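Local atomic coordinates of putative hemin storage protein (Bordetella bronchiseptica, PDB entry 6AU1), a protein that cleaves deacetylated poly-beta-1,6-N-acetylglucosamine, an exopolysaccharide of bacterial biofilms, through the glycoside hydrolase domain that makes up this chain. Residues Q81-T84 / M89-A92; D15-P20 / A72-R77. All blocks are in the same frame, centred on the assembly; numbering follows the deposited sequence. Where two conformers were deposited one is given.

Contact 1 (Q81-T84 / M89-A92); sequences QLKT and MVYA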
ATOM      1  N   GLN A  81      -6.062  16.765  12.043  1.00 15.98           N
ATOM      2  CA  GLN A  81      -6.778  16.459  13.278  1.00 19.51           C
ATOM      3  C   GLN A  81      -6.196  15.230  13.959  1.00 19.55           C
ATOM      4  O   GLN A  81      -6.112  15.197  15.184  1.00 21.53           O
ATOM      5  CB  GLN A  81      -8.268  16.268  13.024  1.00 22.21           C
ATOM      6  CG  GLN A  81      -8.954  17.559  12.612  1.00 27.34           C
ATOM      7  CD  GLN A  81     -10.394  17.637  13.064  1.00 40.98           C
ATOM      8  OE1 GLN A  81     -10.798  16.970  14.016  1.00 44.27           O
ATOM      9  NE2 GLN A  81     -11.182  18.459  12.380  1.00 40.46           N
ATOM     10  N   LEU A  82      -5.816  14.221  13.172  1.00 15.68           N
ATOM     11  CA  LEU A  82      -5.105  13.074  13.734  1.00 15.96           C
ATOM     12  C   LEU A  82      -3.817  13.509  14.432  1.00 19.78           C
ATOM     13  O   LEU A  82      -3.544  13.086  15.564  1.00 19.00           O
ATOM     14  CB  LEU A  82      -4.793  12.046  12.643  1.00 16.01           C
ATOM     15  CG  LEU A  82      -5.978  11.170  12.240  1.00 20.04           C
ATOM     16  CD1 LEU A  82      -5.611  10.352  11.015  1.00 17.52           C
ATOM     17  CD2 LEU A  82      -6.391  10.249  13.391  1.00 24.05           C
ATOM     18  N   LYS A  83      -3.040  14.370  13.775  1.00 16.88           N
ATOM     19  CA  LYS A  83      -1.771  14.817  14.349  1.00 18.82           C
ATOM     20  C   LYS A  83      -1.965  15.619  15.630  1.00 24.89           C
ATOM     21  O   LYS A  83      -1.301  15.363  16.640  1.00 23.37           O
ATOM     22  CB  LYS A  83      -0.975  15.650  13.333  1.00 19.72           C
ATOM     23  CG  LYS A  83      -0.442  14.812  12.170  1.00 25.60           C
ATOM     24  CD  LYS A  83       0.456  15.613  11.228  1.00 36.77           C
ATOM     25  CE  LYS A  83       1.724  16.105  11.924  1.00 37.79           C
ATOM     26  NZ  LYS A  83       2.543  15.004  12.513  1.00 35.19           N
ATOM     27  N   THR A  84      -2.876  16.584  15.594  1.00 19.73           N
ATOM     28  CA  THR A  84      -2.994  17.523  16.698  1.00 20.69           C
ATOM     29  C   THR A  84      -3.875  17.022  17.836  1.00 27.37           C
ATOM     30  O   THR A  84      -3.602  17.318  19.003  1.00 30.30           O
ATOM     31  CB  THR A  84      -3.533  18.883  16.211  1.00 23.46           C
ATOM     32  OG1 THR A  84      -4.859  18.722  15.693  1.00 28.23           O
ATOM     33  CG2 THR A  84      -2.634  19.428  15.122  1.00 20.97           C
ATOM     34  N   MET A  89       1.511   9.977  14.333  1.00 20.46           N
ATOM     35  CA  MET A  89       2.107  10.270  13.038  0.58 20.64           C
ATOM     36  C   MET A  89       1.115   9.906  11.936  1.00 18.79           C
ATOM     37  O   MET A  89       0.305   8.996  12.103  1.00 18.89           O
ATOM     38  CB  MET A  89       3.414   9.500  12.858  0.58 21.80           C
ATOM     39  CG  MET A  89       4.481   9.880  13.864  0.58 27.05           C
ATOM     40  SD  MET A  89       5.052  11.569  13.615  0.58 35.70           S
ATOM     41  CE  MET A  89       6.572  11.271  12.719  0.58 48.92           C
ATOM     42  N   VAL A  90       1.166  10.617  10.819  1.00 16.27           N
ATOM     43  CA  VAL A  90       0.251  10.305   9.718  1.00 14.67           C
ATOM     44  C   VAL A  90       1.025  10.030   8.445  1.00 17.24           C
ATOM     45  O   VAL A  90       1.851  10.847   8.036  1.00 18.60           O
ATOM     46  CB  VAL A  90      -0.764  11.444   9.462  1.00 14.33           C
ATOM     47  CG1 VAL A  90      -1.594  11.145   8.186  1.00 16.74           C
ATOM     48  CG2 VAL A  90      -1.666  11.620  10.670  1.00 16.69           C
ATOM     49  N   TYR A  91       0.766   8.877   7.822  1.00 13.82           N
ATOM     50  CA  TYR A  91       1.356   8.573   6.522  1.00 13.85           C
ATOM     51  C   TYR A  91       0.300   8.762   5.450  1.00 17.28           C
ATOM     52  O   TYR A  91      -0.843   8.346   5.640  1.00 20.11           O
ATOM     53  CB  TYR A  91       1.857   7.123   6.432  1.00 15.11           C
ATOM     54  CG  TYR A  91       3.083   6.745   7.232  1.00 18.40           C
ATOM     55  CD1 TYR A  91       3.246   7.147   8.546  1.00 22.27           C
ATOM     56  CD2 TYR A  91       4.055   5.917   6.674  1.00 19.08           C
ATOM     57  CE1 TYR A  91       4.367   6.759   9.284  1.00 25.38           C
ATOM     58  CE2 TYR A  91       5.169   5.524   7.399  1.00 21.20           C
ATOM     59  CZ  TYR A  91       5.319   5.950   8.702  1.00 25.21           C
ATOM     60  OH  TYR A  91       6.424   5.565   9.432  1.00 23.36           O
ATOM     61  N   ALA A  92       0.674   9.365   4.328  1.00 13.81           N
ATOM     62  CA  ALA A  92      -0.228   9.431   3.189  1.00 11.84           C
ATOM     63  C   ALA A  92      -0.162   8.116   2.432  1.00 16.26           C
ATOM     64  O   ALA A  92       0.903   7.714   1.983  1.00 15.66           O
ATOM     65  CB  ALA A  92       0.133  10.600   2.271  1.00 13.55           C
TER
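Apolar packing centres on Val90, whose CG2 methyl touches two consecutive residues of the helix. It meets Leu82, with CB of Leu82 3.7 Å from CG2 of Val90, and the two side chains run roughly perpendicular to each other. Roughly at right angles to that direction it touches the aliphatic part of Lys83, whose CG lies 3.7 Å from the same methyl. With CG1 anti to the backbone N of Val90 (chi1 173°), CG2 lies beside that nitrogen and is the branch that meets 81-84; Val90 also packs on Ala79, one turn earlier. A beta-branched valine suits a strand, and here it gives the helix a short, compact apolar surface to pack on. Leu82, longer and buried, also reaches Ile33 and Met36 of helix 22-39 and Val44 of the neighbouring strand.

Helix 75-86 and strand 89-94, joined by a short turn, form an alpha-to-beta step of the parallel barrel, which belongs to the TIM-barrel clan; strand 89-94 lies between strands 43-47 and 156-159.

The polar part belongs to Lys83. Its chain bends at chi3 and chi4 (64° and 58°), and the ammonium forms a salt bridge with Asp155. The same carboxylate oxygen, OD2, accepts a hydrogen bond from the backbone N of Val90, so Asp155 ties the lysine to the strand's beginning. An approach of the ammonium to Met89 is doubtful, since the methionine has two conformers.

Contact 2 (D15-P20 / A72-R77); sequences DYIYDP and ADLFNR. With SO4 (sulfate ion), chain C.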
ATOM      1  N   ASP A  15     -12.663   6.668   2.645  1.00 12.06           N
ATOM      2  CA  ASP A  15     -13.948   6.234   2.097  1.00 14.27           C
ATOM      3  C   ASP A  15     -14.966   5.975   3.218  1.00 17.06           C
ATOM      4  O   ASP A  15     -16.167   6.042   2.988  1.00 19.09           O
ATOM      5  CB  ASP A  15     -13.794   4.967   1.235  1.00 14.65           C
ATOM      6  CG  ASP A  15     -12.989   5.207  -0.033  1.00 16.64           C
ATOM      7  OD1 ASP A  15     -12.971   6.353  -0.532  1.00 17.29           O
ATOM      8  OD2 ASP A  15     -12.384   4.236  -0.540  1.00 18.75           O
ATOM      9  N   TYR A  16     -14.482   5.682   4.426  1.00 14.24           N
ATOM     10  CA  TYR A  16     -15.372   5.463   5.571  1.00 16.09           C
ATOM     11  C   TYR A  16     -15.789   6.784   6.222  1.00 16.63           C
ATOM     12  O   TYR A  16     -16.830   6.856   6.883  1.00 17.84           O
ATOM     13  CB  TYR A  16     -14.707   4.593   6.647  1.00 16.19           C
ATOM     14  CG  TYR A  16     -14.623   3.091   6.413  1.00 17.80           C
ATOM     15  CD1 TYR A  16     -14.876   2.515   5.169  1.00 17.76           C
ATOM     16  CD2 TYR A  16     -14.269   2.241   7.467  1.00 18.67           C
ATOM     17  CE1 TYR A  16     -14.774   1.138   4.984  1.00 18.29           C
ATOM     18  CE2 TYR A  16     -14.173   0.860   7.288  1.00 16.40           C
ATOM     19  CZ  TYR A  16     -14.420   0.319   6.052  1.00 16.51           C
ATOM     20  OH  TYR A  16     -14.318  -1.050   5.893  1.00 21.94           O
ATOM     21  N   ILE A  17     -14.958   7.807   6.065  1.00 14.66           N
ATOM     22  CA  ILE A  17     -15.230   9.129   6.645  1.00 15.24           C
ATOM     23  C   ILE A  17     -16.169   9.935   5.754  1.00 17.19           C
ATOM     24  O   ILE A  17     -17.109  10.589   6.239  1.00 14.89           O
ATOM     25  CB  ILE A  17     -13.928   9.933   6.848  1.00 14.79           C
ATOM     26  CG1 ILE A  17     -12.955   9.154   7.745  1.00 20.24           C
ATOM     27  CG2 ILE A  17     -14.230  11.353   7.381  1.00 16.57           C
ATOM     28  CD1 ILE A  17     -11.589   9.800   7.888  1.00 23.19           C
ATOM     29  N   TYR A  18     -15.893   9.908   4.450  1.00 14.65           N
ATOM     30  CA  TYR A  18     -16.652  10.699   3.475  1.00 13.48           C
ATOM     31  C   TYR A  18     -18.162  10.534   3.613  1.00 14.88           C
ATOM     32  O   TYR A  18     -18.654   9.419   3.786  1.00 16.88           O
ATOM     33  CB  TYR A  18     -16.249  10.322   2.035  1.00 15.35           C
ATOM     34  CG  TYR A  18     -17.131  11.027   1.025  1.00 15.47           C
ATOM     35  CD1 TYR A  18     -16.938  12.366   0.736  1.00 17.71           C
ATOM     36  CD2 TYR A  18     -18.192  10.369   0.410  1.00 16.40           C
ATOM     37  CE1 TYR A  18     -17.759  13.037  -0.160  1.00 21.36           C
ATOM     38  CE2 TYR A  18     -19.022  11.033  -0.492  1.00 17.71           C
ATOM     39  CZ  TYR A  18     -18.797  12.365  -0.770  1.00 20.27           C
ATOM     40  OH  TYR A  18     -19.612  13.043  -1.658  1.00 21.19           O
ATOM     41  N   ASP A  19     -18.893  11.644   3.527  1.00 15.38           N
ATOM     42  CA  ASP A  19     -20.348  11.595   3.412  1.00 17.55           C
ATOM     43  C   ASP A  19     -20.819  12.837   2.667  1.00 17.80           C
ATOM     44  O   ASP A  19     -20.294  13.932   2.885  1.00 17.94           O
ATOM     45  CB  ASP A  19     -21.018  11.501   4.794  1.00 17.96           C
ATOM     46  CG  ASP A  19     -22.469  11.044   4.712  1.00 21.41           C
ATOM     47  OD1 ASP A  19     -23.332  11.840   4.291  1.00 21.19           O
ATOM     48  OD2 ASP A  19     -22.753   9.887   5.073  1.00 24.43           O
ATOM     49  N   PRO A  20     -21.812  12.679   1.775  1.00 19.67           N
ATOM     50  CA  PRO A  20     -22.334  13.855   1.060  1.00 20.01           C
ATOM     51  C   PRO A  20     -22.903  14.902   2.013  1.00 19.01           C
ATOM     52  O   PRO A  20     -23.007  16.079   1.658  1.00 21.22           O
ATOM     53  CB  PRO A  20     -23.432  13.275   0.150  1.00 26.97           C
ATOM     54  CG  PRO A  20     -23.629  11.847   0.584  1.00 31.77           C
ATOM     55  CD  PRO A  20     -22.377  11.412   1.278  1.00 22.26           C
ATOM     56  N   ALA A  72     -13.603  14.898  -2.305  1.00 16.00           N
ATOM     57  CA  ALA A  72     -13.792  15.803  -1.173  1.00 16.81           C
ATOM     58  C   ALA A  72     -12.428  16.318  -0.784  1.00 14.28           C
ATOM     59  O   ALA A  72     -11.438  15.595  -0.911  1.00 13.13           O
ATOM     60  CB  ALA A  72     -14.458  15.093   0.007  1.00 16.38           C
ATOM     61  N   ASP A  73     -12.359  17.555  -0.301  1.00 13.73           N
ATOM     62  CA  ASP A  73     -11.085  18.075   0.185  1.00 15.32           C
ATOM     63  C   ASP A  73     -10.919  17.643   1.634  1.00 15.34           C
ATOM     64  O   ASP A  73     -11.268  18.388   2.558  1.00 19.42           O
ATOM     65  CB  ASP A  73     -11.035  19.604   0.059  1.00 14.97           C
ATOM     66  CG  ASP A  73      -9.629  20.157   0.177  1.00 17.43           C
ATOM     67  OD1 ASP A  73      -8.707  19.402   0.559  1.00 17.52           O
ATOM     68  OD2 ASP A  73      -9.443  21.363  -0.105  1.00 20.77           O
ATOM     69  N   LEU A  74     -10.385  16.441   1.838  1.00 12.88           N
ATOM     70  CA  LEU A  74     -10.554  15.781   3.123  1.00 13.64           C
ATOM     71  C   LEU A  74      -9.246  15.307   3.734  1.00 15.41           C
ATOM     72  O   LEU A  74      -9.124  15.249   4.956  1.00 14.36           O
ATOM     73  CB  LEU A  74     -11.516  14.593   2.958  1.00 17.03           C
ATOM     74  CG  LEU A  74     -12.000  13.828   4.184  1.00 20.44           C
ATOM     75  CD1 LEU A  74     -12.636  14.767   5.195  1.00 17.21           C
ATOM     76  CD2 LEU A  74     -13.010  12.763   3.736  1.00 20.31           C
ATOM     77  N   PHE A  75      -8.272  14.933   2.905  1.00 13.72           N
ATOM     78  CA  PHE A  75      -7.041  14.372   3.465  1.00 15.00           C
ATOM     79  C   PHE A  75      -6.323  15.360   4.395  1.00 14.14           C
ATOM     80  O   PHE A  75      -5.907  14.989   5.500  1.00 13.32           O
ATOM     81  CB  PHE A  75      -6.070  13.918   2.368  1.00 14.75           C
ATOM     82  CG  PHE A  75      -4.810  13.316   2.922  1.00 15.22           C
ATOM     83  CD1 PHE A  75      -4.777  11.981   3.285  1.00 11.56           C
ATOM     84  CD2 PHE A  75      -3.683  14.100   3.143  1.00 15.83           C
ATOM     85  CE1 PHE A  75      -3.615  11.408   3.823  1.00 13.59           C
ATOM     86  CE2 PHE A  75      -2.525  13.554   3.693  1.00 17.78           C
ATOM     87  CZ  PHE A  75      -2.490  12.204   4.039  1.00 14.99           C
ATOM     88  N   ASN A  76      -6.166  16.607   3.959  1.00 13.75           N
ATOM     89  CA  ASN A  76      -5.429  17.571   4.772  1.00 16.27           C
ATOM     90  C   ASN A  76      -6.062  17.738   6.156  1.00 17.99           C
ATOM     91  O   ASN A  76      -5.358  17.771   7.171  1.00 14.60           O
ATOM     92  CB  ASN A  76      -5.330  18.939   4.069  1.00 18.08           C
ATOM     93  CG  ASN A  76      -6.674  19.663   3.974  1.00 22.11           C
ATOM     94  OD1 ASN A  76      -7.667  19.094   3.516  1.00 18.66           O
ATOM     95  ND2 ASN A  76      -6.708  20.930   4.425  1.00 20.59           N
ATOM     96  N   ARG A  77      -7.385  17.833   6.216  1.00 15.46           N
ATOM     97  CA  ARG A  77      -7.995  18.147   7.508  1.00 18.61           C
ATOM     98  C   ARG A  77      -8.032  16.922   8.437  1.00 15.64           C
ATOM     99  O   ARG A  77      -7.884  17.064   9.644  1.00 16.67           O
ATOM    100  CB  ARG A  77      -9.388  18.752   7.319  1.00 24.12           C
ATOM    101  CG  ARG A  77     -10.465  17.787   6.885  1.00 19.19           C
ATOM    102  CD  ARG A  77     -11.525  18.519   6.037  1.00 21.65           C
ATOM    103  NE  ARG A  77     -11.912  19.834   6.570  1.00 20.29           N
ATOM    104  CZ  ARG A  77     -12.944  20.055   7.382  1.00 24.03           C
ATOM    105  NH1 ARG A  77     -13.704  19.045   7.787  1.00 27.73           N
ATOM    106  NH2 ARG A  77     -13.221  21.291   7.792  1.00 17.78           N
TER
HETATM  107  S   SO4 C 701     -20.236  10.703  -4.228  1.00 35.40           S
HETATM  108  O1  SO4 C 701     -18.861  11.181  -4.365  1.00 30.24           O
HETATM  109  O2  SO4 C 701     -20.234   9.283  -3.883  1.00 37.50           O
HETATM  110  O3  SO4 C 701     -20.935  10.888  -5.507  1.00 36.72           O
HETATM  111  O4  SO4 C 701     -20.926  11.446  -3.179  1.00 30.12           O
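Tyr18 turns the edge of its ring to Ala72: the alanine methyl lies near the ring plane, with CB of Ala72 3.8 Å from CD1 of Tyr18 and 3.9 Å from CE1 of Tyr18. It is therefore an edge contact, and the small alanine lets the loop come close to the ring. In this TIM-barrel-clan domain, the contact joins the segment that follows the first barrel strand, 8-12, to the loop leading into helix 75-86, with Leu74 at that helix's N-cap position.

Leu74 approaches at the base of the tyrosine. Its chi1 of -173° extends the chain toward 15-20, with CD2 as the touching methyl, 4.1 Å from N of Tyr18 and 4.4 Å from CB of Tyr18. The same methyl meets Ile17, whose CG2 is 4.1 Å from CD2 of Leu74, the two side chains slanting past one another at ordinary van der Waals distance. Both are buried, as suits branched aliphatic residues. Leu32 of helix 22-39 and Phe339 extend the apolar surroundings of Ile17, while Gln25 of that helix touches both Tyr18 and Leu74.

A tyrosine suits a partly exposed place, its ring packing on apolar neighbours while the hydroxyl can stay polar. In this crystal a sulfate ion, probably from the crystallisation liquor, is hydrogen-bonded to Arg71 and also to the tyrosine; OH of Tyr18 donates to O4 of the sulfate at 2.6 Å.

In the fold
The contacts lie in series along the chain, contact 2 closing before contact 1 opens, and their centres are about 14 Å apart on the same side of the chain's centre. Helix 75-86 serves both: contact 2 uses the loop and N-cap residue before it, contact 1 a turn near its C-terminal end. They meet directly where CZ of Phe75 packs 3.5 Å from CB of Ala92. Contact 2 bridges 51 intervening residues to bring the region after strand 8-12 against the approach to the helix, whereas contact 1 is local, packing the helix on the next strand, 89-94. Together they place one helix of the glycoside hydrolase barrel, with helix 22-39 flanking each contact.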